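PDB 3AG7: putative uncharacterized protein F9E10.5 from Arabidopsis thaliana, which is required for chloroplast photorelocation movement, acting through chloroplast actin filaments and depending on the co-chaperone activity of its J domain, the part described here. Local coordinates for residues S28-S31 / T32-Y35; K9-D12 / A13-K17. All blocks are in the same frame, centred on the assembly; numbering follows the deposited sequence.

Both contacts are local ones, between residues a few positions apart, and they come in series along a single all-helical J-domain chain. Interaction 2 (9-12 with 13-17) lies first, within helix 5-19 on the surface; interaction 1 (28-31 with 32-35) follows where the short helix 26-30 runs out into a turn. Their centres are about 15 Å apart, yet they touch, Tyr35 O packing on Lys14 CE at 3.8 Å. Both also lean on helix 80-100, through Ile11 and Ile15 in one case and Leu29 and Leu33 in the other, so that this long helix serves as common ground for helix 5-19 and for the end of helix 26-30 with the turn after it.

Interaction 1: S28-S31 / T32-Y35; sequences SLLS and TLQY
Thr32 reaches back to Ser28 at the end of a short helix, and its hydroxyl takes the carbonyl that a further turn of helix would have offered to its backbone NH. Thr32 OG1 donates to Ser28 O at 2.7 Å, lying in the carbonyl plane with a C=O...O angle of 150°. The first torsion explains the reach: with chi1 at 62°, OG1 is held between the backbone N and the carbonyl carbon, while CG2, anti to the carbonyl carbon and beside the backbone N, lies 3.5 Å from Ser28 O. The same hydroxyl accepts from Lys22 NZ, so this oxygen both gives and takes a hydrogen bond, which fixes its rotation.

The backbone meanwhile tightens. Thr32 N makes an i to i+3 bond to Leu29 O at 3.1 Å, its donor 59° out of the carbonyl plane. A type I beta turn then runs from Leu30 to Leu33. Leu33 comes over the oxygen of Leu29 with its branch carbon, CG to Leu29 O being 3.5 Å, and its CD1 meets Leu30 CD2 at 4.2 Å, methyl against methyl. Ser31 turns its hydroxyl back along the helix to Arg27 O.

The three leucines carry the turn into the interior of the J domain. Leu29 packs on Leu92, Leu93 and Ala96 of helix 80-100, Leu30 on Ser60 and Ala64 of helix 54-68, and Leu33 touches both helices through Val89 and Ala64, while Trp18 of helix 5-19 lies against Leu29 and Leu33 and bonds to Thr32 O.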
ATOM      1  N   SER A  28      -3.370  10.074   0.028  1.00  9.95           N
ATOM      2  CA  SER A  28      -2.139  10.190   0.853  1.00  9.73           C
ATOM      3  C   SER A  28      -1.295   8.908   0.800  1.00 10.09           C
ATOM      4  O   SER A  28      -0.051   8.971   0.722  1.00 10.34           O
ATOM      5  CB  SER A  28      -2.488  10.490   2.316  1.00 11.47           C
ATOM      6  OG  SER A  28      -3.057  11.794   2.477  1.00 10.38           O
ATOM      7  N   LEU A  29      -1.973   7.768   0.852  1.00 11.50           N
ATOM      8  CA  LEU A  29      -1.294   6.453   0.759  1.00  9.30           C
ATOM      9  C   LEU A  29      -0.810   6.192  -0.664  1.00  8.75           C
ATOM     10  O   LEU A  29       0.363   5.901  -0.861  1.00  9.87           O
ATOM     11  CB  LEU A  29      -2.221   5.326   1.186  1.00  9.53           C
ATOM     12  CG  LEU A  29      -2.758   5.425   2.624  1.00 11.33           C
ATOM     13  CD1 LEU A  29      -3.830   4.348   2.837  1.00 11.71           C
ATOM     14  CD2 LEU A  29      -1.618   5.337   3.702  1.00 10.23           C
ATOM     15  N   LEU A  30      -1.690   6.337  -1.649  1.00  9.14           N
ATOM     16  CA  LEU A  30      -1.312   6.047  -3.057  1.00  7.57           C
ATOM     17  C   LEU A  30      -0.137   6.920  -3.579  1.00  9.31           C
ATOM     18  O   LEU A  30       0.753   6.415  -4.274  1.00  9.51           O
ATOM     19  CB  LEU A  30      -2.502   6.184  -4.018  1.00 10.35           C
ATOM     20  CG  LEU A  30      -3.650   5.176  -3.871  1.00  9.13           C
ATOM     21  CD1 LEU A  30      -4.876   5.625  -4.745  1.00 11.82           C
ATOM     22  CD2 LEU A  30      -3.154   3.760  -4.224  1.00 14.42           C
ATOM     23  N   SER A  31      -0.159   8.203  -3.243  1.00  8.78           N
ATOM     24  CA  SER A  31       0.835   9.173  -3.691  1.00 10.53           C
ATOM     25  C   SER A  31       2.211   8.972  -3.007  1.00 11.15           C
ATOM     26  O   SER A  31       3.198   9.638  -3.377  1.00 10.63           O
ATOM     27  CB  SER A  31       0.343  10.622  -3.477  1.00  9.17           C
ATOM     28  OG  SER A  31       0.266  10.909  -2.102  1.00 10.65           O
ATOM     29  N   THR A  32       2.267   8.100  -2.011  1.00  8.33           N
ATOM     30  CA  THR A  32       3.510   7.859  -1.257  1.00  9.79           C
ATOM     31  C   THR A  32       3.917   6.370  -1.148  1.00 10.80           C
ATOM     32  O   THR A  32       4.860   6.040  -0.423  1.00 11.12           O
ATOM     33  CB  THR A  32       3.457   8.429   0.185  1.00 10.64           C
ATOM     34  OG1 THR A  32       2.411   7.784   0.952  1.00 12.60           O
ATOM     35  CG2 THR A  32       3.292   9.951   0.164  1.00 12.80           C
ATOM     36  N   LEU A  33       3.314   5.504  -1.963  1.00 10.87           N
ATOM     37  CA  LEU A  33       3.660   4.076  -1.915  1.00 12.16           C
ATOM     38  C   LEU A  33       5.119   3.767  -2.215  1.00 13.00           C
ATOM     39  O   LEU A  33       5.635   2.764  -1.737  1.00 11.79           O
ATOM     40  CB  LEU A  33       2.774   3.247  -2.850  1.00 12.88           C
ATOM     41  CG  LEU A  33       1.410   2.836  -2.285  1.00 12.04           C
ATOM     42  CD1 LEU A  33       0.660   2.160  -3.401  1.00 15.16           C
ATOM     43  CD2 LEU A  33       1.557   1.888  -1.084  1.00 12.72           C
ATOM     44  N   GLN A  34       5.791   4.653  -2.945  1.00 13.13           N
ATOM     45  CA  GLN A  34       7.183   4.432  -3.367  1.00 14.09           C
ATOM     46  C   GLN A  34       8.117   4.531  -2.168  1.00 14.55           C
ATOM     47  O   GLN A  34       9.272   4.102  -2.229  1.00 15.05           O
ATOM     48  CB  GLN A  34       7.577   5.424  -4.479  1.00 13.63           C
ATOM     49  CG  GLN A  34       7.553   6.878  -4.069  1.00 15.27           C
ATOM     50  CD  GLN A  34       6.237   7.576  -4.410  1.00 15.18           C
ATOM     51  OE1 GLN A  34       5.146   7.069  -4.129  1.00 14.56           O
ATOM     52  NE2 GLN A  34       6.342   8.769  -5.021  1.00 17.08           N
ATOM     53  N   TYR A  35       7.577   5.046  -1.068  1.00 12.29           N
ATOM     54  CA  TYR A  35       8.359   5.239   0.154  1.00 13.14           C
ATOM     55  C   TYR A  35       8.177   4.077   1.127  1.00 12.83           C
ATOM     56  O   TYR A  35       8.812   4.044   2.166  1.00 14.37           O
ATOM     57  CB  TYR A  35       8.010   6.563   0.821  1.00 13.57           C
ATOM     58  CG  TYR A  35       8.430   7.750  -0.018  1.00 17.24           C
ATOM     59  CD1 TYR A  35       9.775   8.074  -0.160  1.00 23.21           C
ATOM     60  CD2 TYR A  35       7.488   8.500  -0.701  1.00 19.38           C
ATOM     61  CE1 TYR A  35      10.170   9.133  -0.945  1.00 27.93           C
ATOM     62  CE2 TYR A  35       7.872   9.556  -1.496  1.00 24.26           C
ATOM     63  CZ  TYR A  35       9.209   9.870  -1.615  1.00 31.15           C
ATOM     64  OH  TYR A  35       9.592  10.941  -2.398  1.00 37.76           O
TER

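Interaction 2: K9-D12 / A13-K17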
ATOM      1  N   LYS A   9       9.167  -6.808  13.644  1.00 11.08           N
ATOM      2  CA  LYS A   9       8.888  -5.579  14.425  1.00 12.52           C
ATOM      3  C   LYS A   9       9.400  -4.318  13.738  1.00 12.65           C
ATOM      4  O   LYS A   9       8.755  -3.229  13.804  1.00 12.74           O
ATOM      5  CB  LYS A   9       9.451  -5.691  15.841  1.00 10.70           C
ATOM      6  CG  LYS A   9       8.531  -6.402  16.857  1.00 14.65           C
ATOM      7  CD  LYS A   9       7.862  -7.703  16.374  1.00 19.16           C
ATOM      8  CE  LYS A   9       6.590  -7.997  17.223  1.00 21.05           C
ATOM      9  NZ  LYS A   9       6.183  -9.436  17.129  1.00 24.85           N
ATOM     10  N   ASN A  10      10.520  -4.464  13.037  1.00 12.82           N
ATOM     11  CA  ASN A  10      11.080  -3.374  12.196  1.00 14.20           C
ATOM     12  C   ASN A  10      10.213  -2.982  11.003  1.00 13.44           C
ATOM     13  O   ASN A  10      10.058  -1.804  10.701  1.00 14.19           O
ATOM     14  CB  ASN A  10      12.487  -3.722  11.702  1.00 15.55           C
ATOM     15  CG  ASN A  10      13.534  -3.628  12.798  1.00 17.08           C
ATOM     16  OD1 ASN A  10      13.347  -2.939  13.801  1.00 24.79           O
ATOM     17  ND2 ASN A  10      14.651  -4.282  12.592  1.00 19.05           N
ATOM     18  N   ILE A  11       9.601  -3.977  10.378  1.00 12.06           N
ATOM     19  CA  ILE A  11       8.599  -3.762   9.345  1.00 11.46           C
ATOM     20  C   ILE A  11       7.393  -3.067   9.936  1.00 12.45           C
ATOM     21  O   ILE A  11       6.901  -2.105   9.373  1.00 11.87           O
ATOM     22  CB  ILE A  11       8.196  -5.107   8.677  1.00 11.94           C
ATOM     23  CG1 ILE A  11       9.390  -5.651   7.853  1.00  9.94           C
ATOM     24  CG2 ILE A  11       6.888  -4.937   7.826  1.00 12.12           C
ATOM     25  CD1 ILE A  11       9.167  -7.148   7.343  1.00 10.79           C
ATOM     26  N   ASP A  12       6.898  -3.558  11.065  1.00 11.38           N
ATOM     27  CA  ASP A  12       5.809  -2.864  11.742  1.00 13.10           C
ATOM     28  C   ASP A  12       6.114  -1.395  11.941  1.00 11.83           C
ATOM     29  O   ASP A  12       5.254  -0.521  11.706  1.00 13.21           O
ATOM     30  CB  ASP A  12       5.561  -3.486  13.122  1.00 12.59           C
ATOM     31  CG  ASP A  12       4.876  -4.830  13.041  1.00 18.76           C
ATOM     32  OD1 ASP A  12       4.259  -5.128  11.995  1.00 17.02           O
ATOM     33  OD2 ASP A  12       4.916  -5.559  14.065  1.00 18.41           O
ATOM     34  N   ALA A  13       7.306  -1.111  12.446  1.00 12.80           N
ATOM     35  CA  ALA A  13       7.678   0.267  12.778  1.00 14.20           C
ATOM     36  C   ALA A  13       7.771   1.150  11.532  1.00 13.00           C
ATOM     37  O   ALA A  13       7.337   2.298  11.536  1.00 13.53           O
ATOM     38  CB  ALA A  13       8.983   0.300  13.555  1.00 14.17           C
ATOM     39  N   LYS A  14       8.304   0.605  10.452  1.00 12.58           N
ATOM     40  CA  LYS A  14       8.376   1.385   9.222  1.00 12.54           C
ATOM     41  C   LYS A  14       6.993   1.670   8.687  1.00 12.81           C
ATOM     42  O   LYS A  14       6.725   2.774   8.213  1.00 12.84           O
ATOM     43  CB  LYS A  14       9.248   0.762   8.139  1.00 11.80           C
ATOM     44  CG  LYS A  14       9.466   1.765   6.967  1.00 16.63           C
ATOM     45  CD  LYS A  14      10.382   1.197   5.918  1.00 22.52           C
ATOM     46  CE  LYS A  14      10.804   2.244   4.880  1.00 23.50           C
ATOM     47  NZ  LYS A  14      11.679   1.590   3.856  1.00 25.26           N
ATOM     48  N   ILE A  15       6.105   0.689   8.776  1.00 12.64           N
ATOM     49  CA  ILE A  15       4.765   0.921   8.292  1.00 13.21           C
ATOM     50  C   ILE A  15       4.040   1.970   9.136  1.00 13.54           C
ATOM     51  O   ILE A  15       3.346   2.833   8.583  1.00 14.54           O
ATOM     52  CB  ILE A  15       3.956  -0.369   8.209  1.00 12.68           C
ATOM     53  CG1 ILE A  15       4.579  -1.260   7.124  1.00 13.57           C
ATOM     54  CG2 ILE A  15       2.495  -0.015   7.837  1.00 14.59           C
ATOM     55  CD1 ILE A  15       4.076  -2.662   7.176  1.00 19.33           C
ATOM     56  N   ARG A  16       4.267   1.947  10.453  1.00 14.42           N
ATOM     57  CA  ARG A  16       3.673   2.966  11.360  1.00 15.07           C
ATOM     58  C   ARG A  16       4.151   4.374  11.038  1.00 14.22           C
ATOM     59  O   ARG A  16       3.340   5.308  10.993  1.00 16.91           O
ATOM     60  CB  ARG A  16       3.961   2.655  12.837  1.00 14.72           C
ATOM     61  CG  ARG A  16       3.030   1.614  13.450  1.00 20.91           C
ATOM     62  CD  ARG A  16       3.327   1.433  14.956  1.00 25.70           C
ATOM     63  NE  ARG A  16       4.755   1.355  15.296  1.00 31.74           N
ATOM     64  CZ  ARG A  16       5.379   0.227  15.655  1.00 27.47           C
ATOM     65  NH1 ARG A  16       4.712  -0.900  15.702  1.00 23.70           N
ATOM     66  NH2 ARG A  16       6.663   0.226  15.955  1.00 29.65           N
ATOM     67  N   LYS A  17       5.447   4.524  10.782  1.00 13.03           N
ATOM     68  CA  LYS A  17       6.049   5.823  10.512  1.00 15.35           C
ATOM     69  C   LYS A  17       5.530   6.289   9.156  1.00 15.99           C
ATOM     70  O   LYS A  17       5.095   7.424   9.016  1.00 15.45           O
ATOM     71  CB  LYS A  17       7.580   5.746  10.553  1.00 17.33           C
ATOM     72  CG  LYS A  17       8.312   6.937   9.958  1.00 23.85           C
ATOM     73  CD  LYS A  17       9.771   6.603   9.551  1.00 30.05           C
ATOM     74  CE  LYS A  17       9.910   5.432   8.535  1.00 34.50           C
ATOM     75  NZ  LYS A  17       8.909   5.338   7.386  1.00 32.65           N
TER
HETATM   76  O   HOH W   1       7.555  -2.575  15.996  1.00 21.46           O
HETATM   77  O   HOH W   2       4.988  -4.219  16.450  1.00 24.38           O
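Lys9 and Ala13 are one of four successive alpha-helical i to i+4 pairs in the middle of helix 5-19, the N-terminal helix of this J-domain fragment. Four backbone bonds make up the first group, Ala13 N to Lys9 O, Lys14 N to Asn10 O, Ile15 N to Ile11 O and Arg16 N to Asp12 O, all between 2.9 and 3.0 Å.

Apolar contact follows the same spacing. Ile11 and Ile15 lie side by side and point the same way, Ile11 CG2 resting on Ile15 CD1 at 3.7 Å. With chi1 near -67°, Ile15 carries CG1 back over the preceding turn, 3.3 Å from Ile11 O. The pair faces helix 80-100, where both isoleucines touch Met85.

Polar contacts run through water. Arg16 bends at chi3 (-44°) and folds back along the helix, so that one guanidinium face lies over Asp12 O and Ala13 CA, and two waters sit at the guanidinium edge, in its plane. Asp12 and Arg16 have opposite charges but do not meet directly, OD2 and NH1 being 4.9 Å apart; one water instead donates to Asp12 OD2 and accepts a weak bond from NH1. Asp12 OD1 is engaged by Tyr84 OH of helix 80-100. The other water accepts from Arg16 NH2 at 2.9 Å and donates to Lys9 O at 2.6 Å, giving that carbonyl oxygen a partner besides Ala13 N.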